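Local coordinates for MgGH51 (Meripilus giganteus, PDB 6ZQ0), which probably hydrolyses terminal non-reducing alpha-L-arabinofuranosyl residues from arabinose-containing substrates, as a family GH51 glycosidase, at residues A[20-25]-A[223-228]; A[229-234]-A[349-354]. All blocks are in the same frame, centred on the assembly; numbering follows the deposited sequence. Where two conformers were deposited one is given.

Contact 1 of 2, residues A[20-25]-A[223-228]; sequences LMFEDI and SFFRFP. With LXE ([(1~{S},2~{S},3~{S},4~{S})-2-(hydroxymethyl)-3,4-bis(oxidanyl)cyclopentyl]azanium), chain G.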
loop_
_atom_site.group_PDB
_atom_site.type_symbol
_atom_site.label_atom_id
_atom_site.label_comp_id
_atom_site.label_asym_id
_atom_site.label_seq_id
_atom_site.Cartn_x
_atom_site.Cartn_y
_atom_site.Cartn_z
ATOM N N LEU A 20 7.480 -1.223 -4.291
ATOM C CA LEU A 20 6.464 -1.397 -3.236
ATOM C C LEU A 20 5.431 -2.407 -3.706
ATOM O O LEU A 20 5.095 -2.462 -4.915
ATOM C CB LEU A 20 5.752 -0.064 -2.983
ATOM C CG LEU A 20 6.646 1.080 -2.581
ATOM C CD1 LEU A 20 5.793 2.274 -2.213
ATOM C CD2 LEU A 20 7.570 0.683 -1.434
ATOM N N MET A 21 4.886 -3.095 -2.720
ATOM C CA MET A 21 3.782 -4.066 -2.934
ATOM C C MET A 21 2.602 -3.574 -2.104
ATOM O O MET A 21 2.744 -3.483 -0.903
ATOM C CB MET A 21 4.183 -5.464 -2.472
ATOM C CG MET A 21 3.109 -6.509 -2.732
ATOM S SD MET A 21 1.852 -6.586 -1.465
ATOM C CE MET A 21 0.832 -7.897 -2.120
ATOM N N PHE A 22 1.511 -3.229 -2.767
ATOM C CA PHE A 22 0.325 -2.674 -2.092
ATOM C C PHE A 22 -0.884 -3.562 -2.342
ATOM O O PHE A 22 -1.184 -3.950 -3.462
ATOM C CB PHE A 22 0.069 -1.245 -2.534
ATOM C CG PHE A 22 -1.042 -0.626 -1.727
ATOM C CD1 PHE A 22 -2.334 -0.801 -2.098
ATOM C CD2 PHE A 22 -0.784 0.091 -0.575
ATOM C CE1 PHE A 22 -3.365 -0.283 -1.329
ATOM C CE2 PHE A 22 -1.817 0.606 0.194
ATOM C CZ PHE A 22 -3.102 0.437 -0.190
ATOM N N GLU A 23 -1.602 -3.845 -1.255
ATOM C CA GLU A 23 -3.026 -4.194 -1.329
ATOM C C GLU A 23 -3.648 -3.584 -0.095
ATOM O O GLU A 23 -2.867 -3.240 0.843
ATOM C CB GLU A 23 -3.235 -5.702 -1.316
ATOM C CG GLU A 23 -2.924 -6.316 0.026
ATOM C CD GLU A 23 -2.990 -7.822 0.076
ATOM O OE1 GLU A 23 -4.062 -8.362 -0.178
ATOM O OE2 GLU A 23 -1.986 -8.435 0.434
ATOM N N ASP A 24 -4.969 -3.474 -0.090
ATOM C CA ASP A 24 -5.684 -3.050 1.137
ATOM C C ASP A 24 -5.672 -4.217 2.129
ATOM O O ASP A 24 -6.523 -5.130 2.010
ATOM C CB ASP A 24 -7.087 -2.550 0.848
ATOM C CG ASP A 24 -7.553 -1.519 1.862
ATOM O OD1 ASP A 24 -7.087 -1.634 3.001
ATOM O OD2 ASP A 24 -8.305 -0.586 1.456
ATOM N N ILE A 25 -4.765 -4.136 3.089
ATOM C CA ILE A 25 -4.544 -5.150 4.158
ATOM C C ILE A 25 -4.154 -4.333 5.396
ATOM O O ILE A 25 -3.555 -3.274 5.220
ATOM C CB ILE A 25 -3.480 -6.179 3.795
ATOM C CG1 ILE A 25 -3.375 -7.264 4.866
ATOM C CG2 ILE A 25 -2.117 -5.529 3.530
ATOM C CD1 ILE A 25 -2.347 -8.330 4.543
ATOM N N SER A 223 10.689 2.420 -7.197
ATOM C CA SER A 223 10.632 2.541 -8.681
ATOM C C SER A 223 9.320 1.987 -9.224
ATOM O O SER A 223 8.972 2.307 -10.382
ATOM C CB SER A 223 11.788 1.830 -9.338
ATOM O OG SER A 223 11.716 0.432 -9.125
ATOM N N PHE A 224 8.619 1.188 -8.438
ATOM C CA PHE A 224 7.379 0.579 -8.926
ATOM C C PHE A 224 6.435 0.397 -7.759
ATOM O O PHE A 224 6.859 0.451 -6.593
ATOM C CB PHE A 224 7.655 -0.748 -9.625
ATOM C CG PHE A 224 8.061 -1.850 -8.690
ATOM C CD1 PHE A 224 7.100 -2.552 -7.954
ATOM C CD2 PHE A 224 9.396 -2.167 -8.554
ATOM C CE1 PHE A 224 7.505 -3.567 -7.102
ATOM C CE2 PHE A 224 9.801 -3.169 -7.682
ATOM C CZ PHE A 224 8.850 -3.853 -6.945
ATOM N N PHE A 225 5.208 0.151 -8.116
ATOM C CA PHE A 225 4.110 -0.092 -7.178
ATOM C C PHE A 225 3.269 -1.229 -7.737
ATOM O O PHE A 225 2.635 -1.084 -8.794
ATOM C CB PHE A 225 3.354 1.200 -7.008
ATOM C CG PHE A 225 2.365 1.257 -5.883
ATOM C CD1 PHE A 225 1.101 0.746 -6.077
ATOM C CD2 PHE A 225 2.700 1.864 -4.667
ATOM C CE1 PHE A 225 0.148 0.849 -5.082
ATOM C CE2 PHE A 225 1.727 1.996 -3.682
ATOM C CZ PHE A 225 0.455 1.511 -3.910
ATOM N N ARG A 226 3.359 -2.368 -7.093
ATOM C CA ARG A 226 2.565 -3.568 -7.466
ATOM C C ARG A 226 1.213 -3.454 -6.762
ATOM O O ARG A 226 1.192 -3.204 -5.555
ATOM C CB ARG A 226 3.253 -4.832 -6.938
ATOM C CG ARG A 226 2.572 -6.132 -7.365
ATOM C CD ARG A 226 3.037 -7.277 -6.485
ATOM N NE ARG A 226 2.299 -8.493 -6.815
ATOM C CZ ARG A 226 2.053 -9.468 -5.941
ATOM N NH1 ARG A 226 2.544 -9.387 -4.720
ATOM N NH2 ARG A 226 1.303 -10.507 -6.268
ATOM N N PHE A 227 0.136 -3.614 -7.498
ATOM C CA PHE A 227 -1.225 -3.393 -6.959
ATOM C C PHE A 227 -2.220 -4.025 -7.933
ATOM O O PHE A 227 -1.896 -4.264 -9.102
ATOM C CB PHE A 227 -1.435 -1.879 -6.816
ATOM C CG PHE A 227 -1.875 -1.230 -8.093
ATOM C CD1 PHE A 227 -0.973 -1.034 -9.120
ATOM C CD2 PHE A 227 -3.176 -0.832 -8.289
ATOM C CE1 PHE A 227 -1.364 -0.505 -10.327
ATOM C CE2 PHE A 227 -3.566 -0.252 -9.485
ATOM C CZ PHE A 227 -2.672 -0.139 -10.523
ATOM N N PRO A 228 -3.504 -4.180 -7.570
ATOM C CA PRO A 228 -4.027 -3.953 -6.216
ATOM C C PRO A 228 -3.973 -5.141 -5.261
ATOM O O PRO A 228 -4.549 -5.063 -4.202
ATOM C CB PRO A 228 -5.473 -3.595 -6.529
ATOM C CG PRO A 228 -5.819 -4.545 -7.676
ATOM C CD PRO A 228 -4.581 -4.440 -8.542
HETATM C "C1'" LXE G . 0.815 -13.185 0.067
HETATM C "C2'" LXE G . -0.492 -12.637 -0.452
HETATM O "O2'" LXE G . -0.554 -12.345 -1.854
HETATM C "C3'" LXE G . -0.723 -11.367 0.357
HETATM O "O3'" LXE G . -2.097 -10.910 0.216
HETATM C "C4'" LXE G . -0.243 -11.750 1.765
HETATM C "C5'" LXE G . 0.348 -10.648 2.679
HETATM O "O5'" LXE G . 1.437 -9.930 2.085
HETATM C "C6'" LXE G . 0.797 -12.859 1.517
HETATM N "N1'" LXE G . 0.547 -14.117 2.225
HETATM O O HOH W 1 -6.329 -3.686 -2.672
#
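Leu20 N lies over one face of the Phe224 ring, 3.6 Å above its plane and offset toward the rim. Arg226 N sits at the ring edge, in plane. Phe224 CG stands between the backbone N and the carbonyl carbon (chi1 71°), which folds the ring back against the Leu20 backbone. The Phe22 and Phe225 rings run nearly parallel, 20° apart, but are slid apart and barely overlap; their centroids are 5.5 Å apart. Leu20 CD1 also meets Phe225 CD2, at 4.0 Å. With Phe225 cut back to an alanine, Leu20 CD1 is likely to lose this neighbour and a gap to open beside the Phe22 side chain. Three parallel-strand hydrogen bonds join the backbones, among them Arg226 N to Leu20 O (2.8 Å, nearly straight at 177°). Met21 and Arg226 lie side by side, with Met21 CE 3.5 Å from Arg226 NH1, and Arg226 reaches on to salt bridges with Glu347, Asp398 and Glu429. LXE O3' donates a hydrogen bond to Glu23 OE2, at an unusually short 2.5 Å whose exact length is doubtful. Strands 20-21 and 224-227 are neighbours in the parallel barrel. Strand 284-289 pairs beyond 224-227, and Met21 and Phe224 touch strand 474-479.

Contact 2 of 2, residues A[229-234]-A[349-354]; sequences GGNNLE and GNEDFF. With LXE ([(1~{S},2~{S},3~{S},4~{S})-2-(hydroxymethyl)-3,4-bis(oxidanyl)cyclopentyl]azanium), chain G.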
loop_
_atom_site.group_PDB
_atom_site.type_symbol
_atom_site.label_atom_id
_atom_site.label_comp_id
_atom_site.label_asym_id
_atom_site.label_seq_id
_atom_site.Cartn_x
_atom_site.Cartn_y
_atom_site.Cartn_z
ATOM N N GLY A 229 -3.278 -6.213 -5.627
ATOM C CA GLY A 229 -2.938 -7.282 -4.672
ATOM C C GLY A 229 -2.218 -8.396 -5.410
ATOM O O GLY A 229 -2.113 -8.323 -6.625
ATOM N N GLY A 230 -1.737 -9.404 -4.676
ATOM C CA GLY A 230 -2.179 -9.663 -3.326
ATOM C C GLY A 230 -3.547 -10.338 -3.254
ATOM O O GLY A 230 -4.373 -10.256 -4.190
ATOM N N ASN A 231 -3.833 -10.934 -2.114
ATOM C CA ASN A 231 -5.129 -11.599 -1.874
ATOM C C ASN A 231 -6.309 -10.665 -2.121
ATOM O O ASN A 231 -7.293 -11.134 -2.652
ATOM C CB ASN A 231 -5.202 -12.159 -0.473
ATOM C CG ASN A 231 -4.381 -13.407 -0.276
ATOM O OD1 ASN A 231 -3.546 -13.772 -1.098
ATOM N ND2 ASN A 231 -4.644 -14.045 0.846
ATOM N N ASN A 232 -6.165 -9.370 -1.835
ATOM C CA ASN A 232 -7.281 -8.403 -1.990
ATOM C C ASN A 232 -7.727 -8.265 -3.452
ATOM O O ASN A 232 -8.847 -7.720 -3.711
ATOM C CB ASN A 232 -6.962 -7.054 -1.373
ATOM C CG ASN A 232 -8.211 -6.343 -0.904
ATOM O OD1 ASN A 232 -8.962 -6.925 -0.117
ATOM N ND2 ASN A 232 -8.455 -5.104 -1.354
ATOM N N LEU A 233 -6.937 -8.755 -4.409
ATOM C CA LEU A 233 -7.346 -8.776 -5.836
ATOM C C LEU A 233 -8.426 -9.846 -6.012
ATOM O O LEU A 233 -9.357 -9.656 -6.820
ATOM C CB LEU A 233 -6.135 -9.139 -6.678
ATOM C CG LEU A 233 -6.401 -9.412 -8.146
ATOM C CD1 LEU A 233 -6.722 -8.108 -8.887
ATOM C CD2 LEU A 233 -5.203 -10.157 -8.723
ATOM N N GLU A 234 -8.279 -10.933 -5.285
ATOM C CA GLU A 234 -8.913 -12.212 -5.670
ATOM C C GLU A 234 -10.397 -12.260 -5.310
ATOM O O GLU A 234 -11.127 -12.908 -6.032
ATOM C CB GLU A 234 -8.178 -13.384 -5.064
ATOM C CG GLU A 234 -6.853 -13.536 -5.752
ATOM C CD GLU A 234 -5.995 -14.639 -5.190
ATOM O OE1 GLU A 234 -5.913 -15.684 -5.820
ATOM O OE2 GLU A 234 -5.337 -14.383 -4.174
ATOM N N GLY A 349 -3.130 -12.699 -12.140
ATOM C CA GLY A 349 -3.626 -13.292 -10.898
ATOM C C GLY A 349 -2.744 -12.919 -9.724
ATOM O O GLY A 349 -1.961 -11.956 -9.799
ATOM N N ASN A 350 -2.895 -13.701 -8.667
ATOM C CA ASN A 350 -2.138 -13.614 -7.404
ATOM C C ASN A 350 -1.946 -15.037 -6.883
ATOM O O ASN A 350 -2.946 -15.733 -6.703
ATOM C CB ASN A 350 -2.914 -12.821 -6.358
ATOM C CG ASN A 350 -2.150 -12.708 -5.072
ATOM O OD1 ASN A 350 -1.024 -12.187 -5.081
ATOM N ND2 ASN A 350 -2.705 -13.299 -4.026
ATOM N N GLU A 351 -0.713 -15.448 -6.651
ATOM C CA GLU A 351 -0.371 -16.709 -5.936
ATOM C C GLU A 351 -1.188 -17.867 -6.503
ATOM O O GLU A 351 -1.933 -18.525 -5.763
ATOM C CB GLU A 351 -0.577 -16.542 -4.434
ATOM C CG GLU A 351 0.412 -15.548 -3.856
ATOM C CD GLU A 351 0.625 -15.657 -2.359
ATOM O OE1 GLU A 351 -0.303 -16.127 -1.667
ATOM O OE2 GLU A 351 1.756 -15.345 -1.906
ATOM N N ASP A 352 -1.111 -18.055 -7.815
ATOM C CA ASP A 352 -1.906 -19.118 -8.484
ATOM C C ASP A 352 -1.253 -20.487 -8.215
ATOM O O ASP A 352 -1.831 -21.517 -8.619
ATOM C CB ASP A 352 -2.170 -18.759 -9.947
ATOM C CG ASP A 352 -3.190 -17.645 -10.045
ATOM O OD1 ASP A 352 -4.434 -17.926 -9.919
ATOM O OD2 ASP A 352 -2.756 -16.491 -10.136
ATOM N N PHE A 353 -0.134 -20.534 -7.499
ATOM C CA PHE A 353 0.339 -21.820 -6.940
ATOM C C PHE A 353 -0.743 -22.404 -6.031
ATOM O O PHE A 353 -0.658 -23.611 -5.809
ATOM C CB PHE A 353 1.701 -21.663 -6.289
ATOM C CG PHE A 353 1.814 -20.615 -5.215
ATOM C CD1 PHE A 353 1.434 -20.887 -3.909
ATOM C CD2 PHE A 353 2.395 -19.398 -5.501
ATOM C CE1 PHE A 353 1.583 -19.923 -2.925
ATOM C CE2 PHE A 353 2.579 -18.451 -4.509
ATOM C CZ PHE A 353 2.148 -18.713 -3.233
ATOM N N PHE A 354 -1.740 -21.636 -5.555
ATOM C CA PHE A 354 -2.872 -22.193 -4.765
ATOM C C PHE A 354 -3.931 -22.844 -5.653
ATOM O O PHE A 354 -4.856 -23.493 -5.131
ATOM C CB PHE A 354 -3.459 -21.114 -3.862
ATOM C CG PHE A 354 -2.650 -20.870 -2.620
ATOM C CD1 PHE A 354 -2.432 -21.911 -1.717
ATOM C CD2 PHE A 354 -2.107 -19.628 -2.344
ATOM C CE1 PHE A 354 -1.714 -21.695 -0.545
ATOM C CE2 PHE A 354 -1.407 -19.407 -1.167
ATOM C CZ PHE A 354 -1.204 -20.441 -0.269
HETATM C "C1'" LXE G . 0.815 -13.185 0.067
HETATM C "C2'" LXE G . -0.492 -12.637 -0.452
HETATM O "O2'" LXE G . -0.554 -12.345 -1.854
HETATM C "C3'" LXE G . -0.723 -11.367 0.357
HETATM O "O3'" LXE G . -2.097 -10.910 0.216
HETATM C "C4'" LXE G . -0.243 -11.750 1.765
HETATM C "C5'" LXE G . 0.348 -10.648 2.679
HETATM O "O5'" LXE G . 1.437 -9.930 2.085
HETATM C "C6'" LXE G . 0.797 -12.859 1.517
HETATM N "N1'" LXE G . 0.547 -14.117 2.225
HETATM O O HOH W 2 -0.763 -10.165 -8.293
HETATM O O HOH W 3 -3.045 -16.250 -1.779
HETATM O O HOH W 4 -5.359 -15.622 -8.810
#
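Gly349 meets Leu233 through its backbone: Leu233 CD2 is 3.8 Å from Gly349 C. A water donates to both Gly349 O and Gly229 O. Gly349 has positive phi, and a side chain here would run into Asp352 OD2. Asn350 has the largest share of the contact. Its CG is anti to the backbone N (chi1 -179°), which sends the amide toward Gly230. ND2 gives Glu234 OE2 a straight hydrogen bond (2.9 Å, 177°). The acceptor lies in the amide plane, but the donor comes from above the carboxylate plane. ND2 also donates to LXE O2' at 3.2 Å. OD1 takes a weak bond from Gly230 N, which follows a cis peptide. The Asn350-Glu351 pair comes just after the fourth barrel strand, 345-348, with Gly349 between. This is the place of the Asn-Glu motif of clan GH-A glycosidases, so Glu351 is probably the general acid/base. Its OE2 is 3.1 Å from LXE C1' and is hydrogen-bonded to His400. A water lies between Glu351 OE1 and Asn231 OD1, and Asn231 N donates to LXE O3' (2.9 Å). Asp352 begins a 3-10 turn and is salt-bridged to Arg362. Its OD1 and Glu234 OE1 both approach a water that accepts from Asn350 N. Phe354 N closes the turn on Glu351 O, at 3.1 Å.

The centres of contacts 1 and 2 are 13 Å apart, and both contacts touch LXE. They come in series along the chain: contact 1 closes at 223-228, and 229-234 follows at once. Contact 1 joins the first two strands of the eight-stranded parallel sheet. Contact 2 joins the loops that follow its second and fourth strands. They meet directly. Glu23 OE1 is 2.9 Å from Asn232 N, a probable hydrogen bond, and Arg226 NH2 reaches Asn350 OD1 in a weak one. Both supply residues that line the ligand site, where Tyr402 and Glu429 also hydrogen-bond to LXE. Glu429, from the seventh strand, is probably the nucleophile, as in related glycosidases.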